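Local atomic coordinates of DUF192 domain-containing protein (Novosphingobium aromaticivorans, PDB entry 3M7A), a protein that is of unknown function, a small beta-rich member of the DUF192 (COG1430) family whose precursor probably carries a signal sequence. Residues A11-P16 / L20-V25; A73-R78 / L117-I122. One frame throughout, in Å; residues are numbered along the deposited sequence.

Contact 1. Residues A11-P16 / L20-V25; sequences APAVHP and LQIVPV
Ile-22 lays its CD1 methyl against the backbone and CB of His-15, with CD1 3.8 Å from His-15 CB and closer still to the amide N. The isoleucine reaches this neighbour because CG1 lies beside its own backbone N (chi1 -61°): the longer branch leads to His-15, while Ala-13 CB, on the same face, lies 4.4 Å from Ile-22 CB. The two side chains cross at a slant, and CD1 also approaches the imidazole CD2 obliquely. Cut back to an alanine here, the side chain would lose the branch that meets His-15, which would probably open a gap beside the backbone and CB of that residue.

On the other face are Val-14 and Gln-21, a non-hydrogen-bonded pair. Gln-21, extended with CG anti to its N (chi1 -168°), lies alongside Pro-12, and its OE1 comes 3.3 Å from Pro-12 CB. A proline suits the strand's margin, where it can offer carbon surface without needing an amide donor.

Three backbone bonds join the two segments. Ala-13 and Ile-22 form the antiparallel hydrogen-bonded pair: Ala-13 N gives to Ile-22 O at 3.0 Å, and Ile-22 N gives to Ala-13 O at 2.8 Å. Past the strand pair, His-15 N reaches Leu-20 O at 2.9 Å, while its ring ND1 accepts from Val-17 N within the turn.

The hairpin lies at the surface: strand 13-14 borders strand 21-29, which pairs beyond it with strand 32-41, while Leu-20 and Val-23 touch strand 61-66.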
loop_
_atom_site.group_PDB
_atom_site.type_symbol
_atom_site.label_atom_id
_atom_site.label_comp_id
_atom_site.label_asym_id
_atom_site.label_seq_id
_atom_site.Cartn_x
_atom_site.Cartn_y
_atom_site.Cartn_z
ATOM N N ALA A 11 4.571 -18.183 -0.973
ATOM C CA ALA A 11 5.117 -17.930 0.353
ATOM C C ALA A 11 5.746 -16.536 0.450
ATOM O O ALA A 11 6.189 -15.967 -0.558
ATOM C CB ALA A 11 6.170 -18.972 0.683
ATOM N N PRO A 12 5.802 -15.990 1.664
ATOM C CA PRO A 12 6.548 -14.746 1.815
ATOM C C PRO A 12 7.992 -14.880 1.313
ATOM O O PRO A 12 8.588 -15.973 1.332
ATOM C CB PRO A 12 6.502 -14.492 3.321
ATOM C CG PRO A 12 5.224 -15.163 3.753
ATOM C CD PRO A 12 5.179 -16.418 2.938
ATOM N N ALA A 13 8.551 -13.763 0.870
ATOM C CA ALA A 13 9.910 -13.704 0.352
ATOM C C ALA A 13 10.611 -12.517 0.979
ATOM O O ALA A 13 10.097 -11.913 1.911
ATOM C CB ALA A 13 9.878 -13.598 -1.169
ATOM N N VAL A 14 11.812 -12.213 0.497
ATOM C CA VAL A 14 12.601 -11.090 1.002
ATOM C C VAL A 14 13.021 -10.210 -0.178
ATOM O O VAL A 14 13.520 -10.696 -1.188
ATOM C CB VAL A 14 13.847 -11.556 1.794
ATOM C CG1 VAL A 14 14.612 -10.378 2.346
ATOM C CG2 VAL A 14 13.454 -12.541 2.906
ATOM N N HIS A 15 12.834 -8.904 -0.034
ATOM C CA HIS A 15 13.142 -7.969 -1.108
ATOM C C HIS A 15 14.650 -7.744 -1.226
ATOM O O HIS A 15 15.324 -7.512 -0.220
ATOM C CB HIS A 15 12.445 -6.643 -0.829
ATOM C CG HIS A 15 12.356 -5.759 -2.022
ATOM N ND1 HIS A 15 13.389 -4.955 -2.443
ATOM C CD2 HIS A 15 11.351 -5.589 -2.908
ATOM C CE1 HIS A 15 13.008 -4.301 -3.531
ATOM N NE2 HIS A 15 11.779 -4.679 -3.840
ATOM N N PRO A 16 15.181 -7.782 -2.453
ATOM C CA PRO A 16 16.643 -7.734 -2.594
ATOM C C PRO A 16 17.274 -6.374 -2.347
ATOM O O PRO A 16 18.503 -6.298 -2.137
ATOM C CB PRO A 16 16.871 -8.213 -4.043
ATOM C CG PRO A 16 15.611 -7.818 -4.755
ATOM C CD PRO A 16 14.526 -8.097 -3.741
ATOM N N LEU A 20 13.320 -6.096 3.248
ATOM C CA LEU A 20 12.048 -6.237 3.922
ATOM C C LEU A 20 11.358 -7.550 3.483
ATOM O O LEU A 20 11.553 -8.043 2.380
ATOM C CB LEU A 20 11.147 -5.042 3.645
ATOM C CG LEU A 20 11.633 -3.688 4.138
ATOM C CD1 LEU A 20 10.722 -2.570 3.616
ATOM C CD2 LEU A 20 11.671 -3.607 5.674
ATOM N N GLN A 21 10.548 -8.106 4.360
ATOM C CA GLN A 21 9.720 -9.235 4.010
ATOM C C GLN A 21 8.744 -8.796 2.923
ATOM O O GLN A 21 8.212 -7.684 2.973
ATOM C CB GLN A 21 8.939 -9.713 5.236
ATOM C CG GLN A 21 8.279 -11.039 5.012
ATOM C CD GLN A 21 7.407 -11.540 6.160
ATOM O OE1 GLN A 21 6.904 -12.668 6.094
ATOM N NE2 GLN A 21 7.197 -10.720 7.195
ATOM N N ILE A 22 8.460 -9.665 1.963
ATOM C CA ILE A 22 7.412 -9.461 0.971
ATOM C C ILE A 22 6.287 -10.430 1.281
ATOM O O ILE A 22 6.510 -11.638 1.403
ATOM C CB ILE A 22 7.934 -9.730 -0.467
ATOM C CG1 ILE A 22 9.074 -8.773 -0.833
ATOM C CG2 ILE A 22 6.807 -9.682 -1.495
ATOM C CD1 ILE A 22 9.853 -9.201 -2.068
ATOM N N VAL A 23 5.077 -9.889 1.420
ATOM C CA VAL A 23 3.910 -10.670 1.759
ATOM C C VAL A 23 2.793 -10.371 0.782
ATOM O O VAL A 23 2.663 -9.256 0.274
ATOM C CB VAL A 23 3.457 -10.390 3.223
ATOM C CG1 VAL A 23 4.582 -10.744 4.236
ATOM C CG2 VAL A 23 2.980 -8.933 3.381
ATOM N N PRO A 24 1.924 -11.350 0.536
ATOM C CA PRO A 24 0.767 -11.084 -0.329
ATOM C C PRO A 24 -0.291 -10.248 0.397
ATOM O O PRO A 24 -0.626 -10.528 1.551
ATOM C CB PRO A 24 0.235 -12.478 -0.637
ATOM C CG PRO A 24 0.675 -13.296 0.524
ATOM C CD PRO A 24 2.018 -12.765 0.901
ATOM N N VAL A 25 -0.801 -9.216 -0.283
ATOM C CA VAL A 25 -1.868 -8.351 0.252
ATOM C C VAL A 25 -2.984 -8.373 -0.775
ATOM O O VAL A 25 -2.720 -8.224 -1.961
ATOM C CB VAL A 25 -1.374 -6.903 0.474
ATOM C CG1 VAL A 25 -2.523 -6.009 0.936
ATOM C CG2 VAL A 25 -0.198 -6.876 1.433
#

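Contact 2. Residues A73-R78 / L117-I122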
loop_
_atom_site.group_PDB
_atom_site.type_symbol
_atom_site.label_atom_id
_atom_site.label_comp_id
_atom_site.label_asym_id
_atom_site.label_seq_id
_atom_site.Cartn_x
_atom_site.Cartn_y
_atom_site.Cartn_z
ATOM N N ALA A 73 -2.330 8.288 10.281
ATOM C CA ALA A 73 -1.108 8.461 9.490
ATOM C C ALA A 73 -1.200 9.682 8.589
ATOM O O ALA A 73 -2.282 10.029 8.079
ATOM C CB ALA A 73 -0.873 7.247 8.627
ATOM N N THR A 74 -0.061 10.325 8.369
ATOM C CA THR A 74 0.046 11.389 7.361
ATOM C C THR A 74 1.319 11.113 6.564
ATOM O O THR A 74 2.365 10.882 7.151
ATOM C CB THR A 74 0.095 12.801 7.997
ATOM O OG1 THR A 74 -1.116 13.008 8.723
ATOM C CG2 THR A 74 0.207 13.895 6.938
ATOM N N PHE A 75 1.198 11.099 5.233
ATOM C CA PHE A 75 2.294 10.735 4.339
ATOM C C PHE A 75 2.771 11.956 3.551
ATOM O O PHE A 75 2.115 13.002 3.522
ATOM C CB PHE A 75 1.841 9.603 3.407
ATOM C CG PHE A 75 1.929 8.248 4.037
ATOM C CD1 PHE A 75 1.104 7.886 5.062
ATOM C CD2 PHE A 75 2.881 7.351 3.634
ATOM C CE1 PHE A 75 1.213 6.657 5.660
ATOM C CE2 PHE A 75 2.983 6.134 4.214
ATOM C CZ PHE A 75 2.161 5.778 5.242
ATOM N N TRP A 76 3.922 11.828 2.911
ATOM C CA TRP A 76 4.388 12.797 1.929
ATOM C C TRP A 76 5.290 12.104 0.913
ATOM O O TRP A 76 5.545 10.927 1.034
ATOM C CB TRP A 76 5.113 13.984 2.579
ATOM C CG TRP A 76 6.429 13.699 3.246
ATOM C CD1 TRP A 76 6.952 12.490 3.570
ATOM C CD2 TRP A 76 7.367 14.684 3.694
ATOM N NE1 TRP A 76 8.164 12.659 4.206
ATOM C CE2 TRP A 76 8.441 13.998 4.278
ATOM C CE3 TRP A 76 7.412 16.077 3.628
ATOM C CZ2 TRP A 76 9.534 14.664 4.848
ATOM C CZ3 TRP A 76 8.500 16.732 4.170
ATOM C CH2 TRP A 76 9.549 16.024 4.760
HETATM N N MSE A 77 5.753 12.862 -0.085
HETATM C CA MSE A 77 6.477 12.313 -1.206
HETATM C C MSE A 77 7.911 12.839 -1.307
HETATM O O MSE A 77 8.554 12.694 -2.334
HETATM C CB MSE A 77 5.694 12.553 -2.499
HETATM C CG MSE A 77 4.351 11.834 -2.538
HETATM SE SE MSE A 77 4.494 9.903 -2.690
HETATM C CE MSE A 77 4.797 9.867 -4.596
ATOM N N ARG A 78 8.449 13.374 -0.209
ATOM C CA ARG A 78 9.862 13.730 -0.190
ATOM C C ARG A 78 10.694 12.504 -0.623
ATOM O O ARG A 78 10.450 11.382 -0.158
ATOM C CB ARG A 78 10.293 14.240 1.190
ATOM C CG ARG A 78 11.804 14.572 1.257
ATOM C CD ARG A 78 12.296 15.323 2.473
ATOM N NE ARG A 78 12.015 16.756 2.391
ATOM C CZ ARG A 78 12.425 17.650 3.291
ATOM N NH1 ARG A 78 13.128 17.269 4.353
ATOM N NH2 ARG A 78 12.123 18.930 3.130
ATOM N N LEU A 117 -4.786 1.548 10.634
ATOM C CA LEU A 117 -4.226 0.229 10.918
ATOM C C LEU A 117 -3.137 -0.147 9.913
ATOM O O LEU A 117 -2.158 -0.799 10.271
ATOM C CB LEU A 117 -5.370 -0.795 10.920
ATOM C CG LEU A 117 -4.929 -2.236 11.166
ATOM C CD1 LEU A 117 -4.323 -2.414 12.568
ATOM C CD2 LEU A 117 -6.128 -3.168 10.994
ATOM N N ALA A 118 -3.342 0.199 8.646
ATOM C CA ALA A 118 -2.388 -0.148 7.595
ATOM C C ALA A 118 -2.471 0.872 6.475
ATOM O O ALA A 118 -3.463 1.569 6.330
ATOM C CB ALA A 118 -2.666 -1.568 7.061
ATOM N N VAL A 119 -1.429 0.926 5.664
ATOM C CA VAL A 119 -1.397 1.694 4.448
ATOM C C VAL A 119 -0.812 0.813 3.358
ATOM O O VAL A 119 0.163 0.121 3.587
ATOM C CB VAL A 119 -0.535 2.968 4.597
ATOM C CG1 VAL A 119 -0.560 3.798 3.316
ATOM C CG2 VAL A 119 -1.038 3.817 5.794
ATOM N N LEU A 120 -1.430 0.844 2.175
ATOM C CA LEU A 120 -0.937 0.115 1.023
ATOM C C LEU A 120 -0.602 1.145 -0.048
ATOM O O LEU A 120 -1.463 1.943 -0.459
ATOM C CB LEU A 120 -1.989 -0.868 0.520
ATOM C CG LEU A 120 -1.602 -1.588 -0.762
ATOM C CD1 LEU A 120 -0.402 -2.547 -0.558
ATOM C CD2 LEU A 120 -2.797 -2.385 -1.303
ATOM N N GLU A 121 0.653 1.143 -0.484
ATOM C CA GLU A 121 1.083 1.975 -1.612
ATOM C C GLU A 121 1.273 1.132 -2.871
ATOM O O GLU A 121 1.914 0.093 -2.825
ATOM C CB GLU A 121 2.407 2.697 -1.299
ATOM C CG GLU A 121 2.264 3.739 -0.209
ATOM C CD GLU A 121 3.526 4.470 0.164
ATOM O OE1 GLU A 121 4.617 4.104 -0.274
ATOM O OE2 GLU A 121 3.399 5.428 0.953
ATOM N N ILE A 122 0.671 1.597 -3.956
ATOM C CA ILE A 122 0.760 0.974 -5.267
ATOM C C ILE A 122 1.016 2.082 -6.296
ATOM O O ILE A 122 0.987 3.266 -5.989
ATOM C CB ILE A 122 -0.524 0.188 -5.603
ATOM C CG1 ILE A 122 -1.754 1.096 -5.737
ATOM C CG2 ILE A 122 -0.732 -0.923 -4.560
ATOM C CD1 ILE A 122 -3.026 0.328 -6.132
#
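Phe-75 and Val-119 supply most of the apolar contact, their side chains approaching from opposite directions. Val-119 CG2 lies obliquely against the ring, 3.6 Å from Phe-75 CE1, while CG1 is 3.9 Å from Phe-75 CZ. With CG1 anti to the backbone N (chi1 -178°), the valine turns both methyls to the phenyl, a good use of a beta-branched residue in a strand. Ala-73 CB adds a looser touch on Val-119 CG2 at 4.5 Å.

The polar group at this contact is the buried carboxylate of Glu-121. Its chain is extended beyond CG, and OE2 lies obliquely by the ring, 3.3 Å from Phe-75 CD2 and 3.4 Å from Phe-75 CE2, with ring and carboxylate planes 69° apart.

The strands themselves share no backbone bonds: their axes stay 9.6 Å apart, 24° from parallel. Phe-75 also makes an edge-to-face contact with Phe-65 and touches Ile-86, so strands 61-66 and 84-89 help enclose it. Leu-117 and Ala-118 both face Val-89 in a classic beta bulge. Overall this is face-to-face beta packing, a two-stranded sheet (72-75 with 110-112) laid over the main mixed sheet.

In the fold
Contact 1 comes first along the chain and is complete before contact 2 begins; their centres lie about 18 Å apart. Both reach the mixed sheet, contact 1 through strand 21-29 and contact 2 through strand 118-123. Strand 61-66 connects these regions, pairing with 118-123 and receiving side chains from 20-25, and the two contacts meet directly where Val-25 CG1 packs 4.3 Å from Leu-120 CD2. They differ in kind: contact 1 extends the sheet at the surface by a backbone-bonded hairpin, whereas contact 2 is buried and joins the small second sheet through side chains. Together they attach an N-terminal strand and a separate two-stranded sheet to one beta framework.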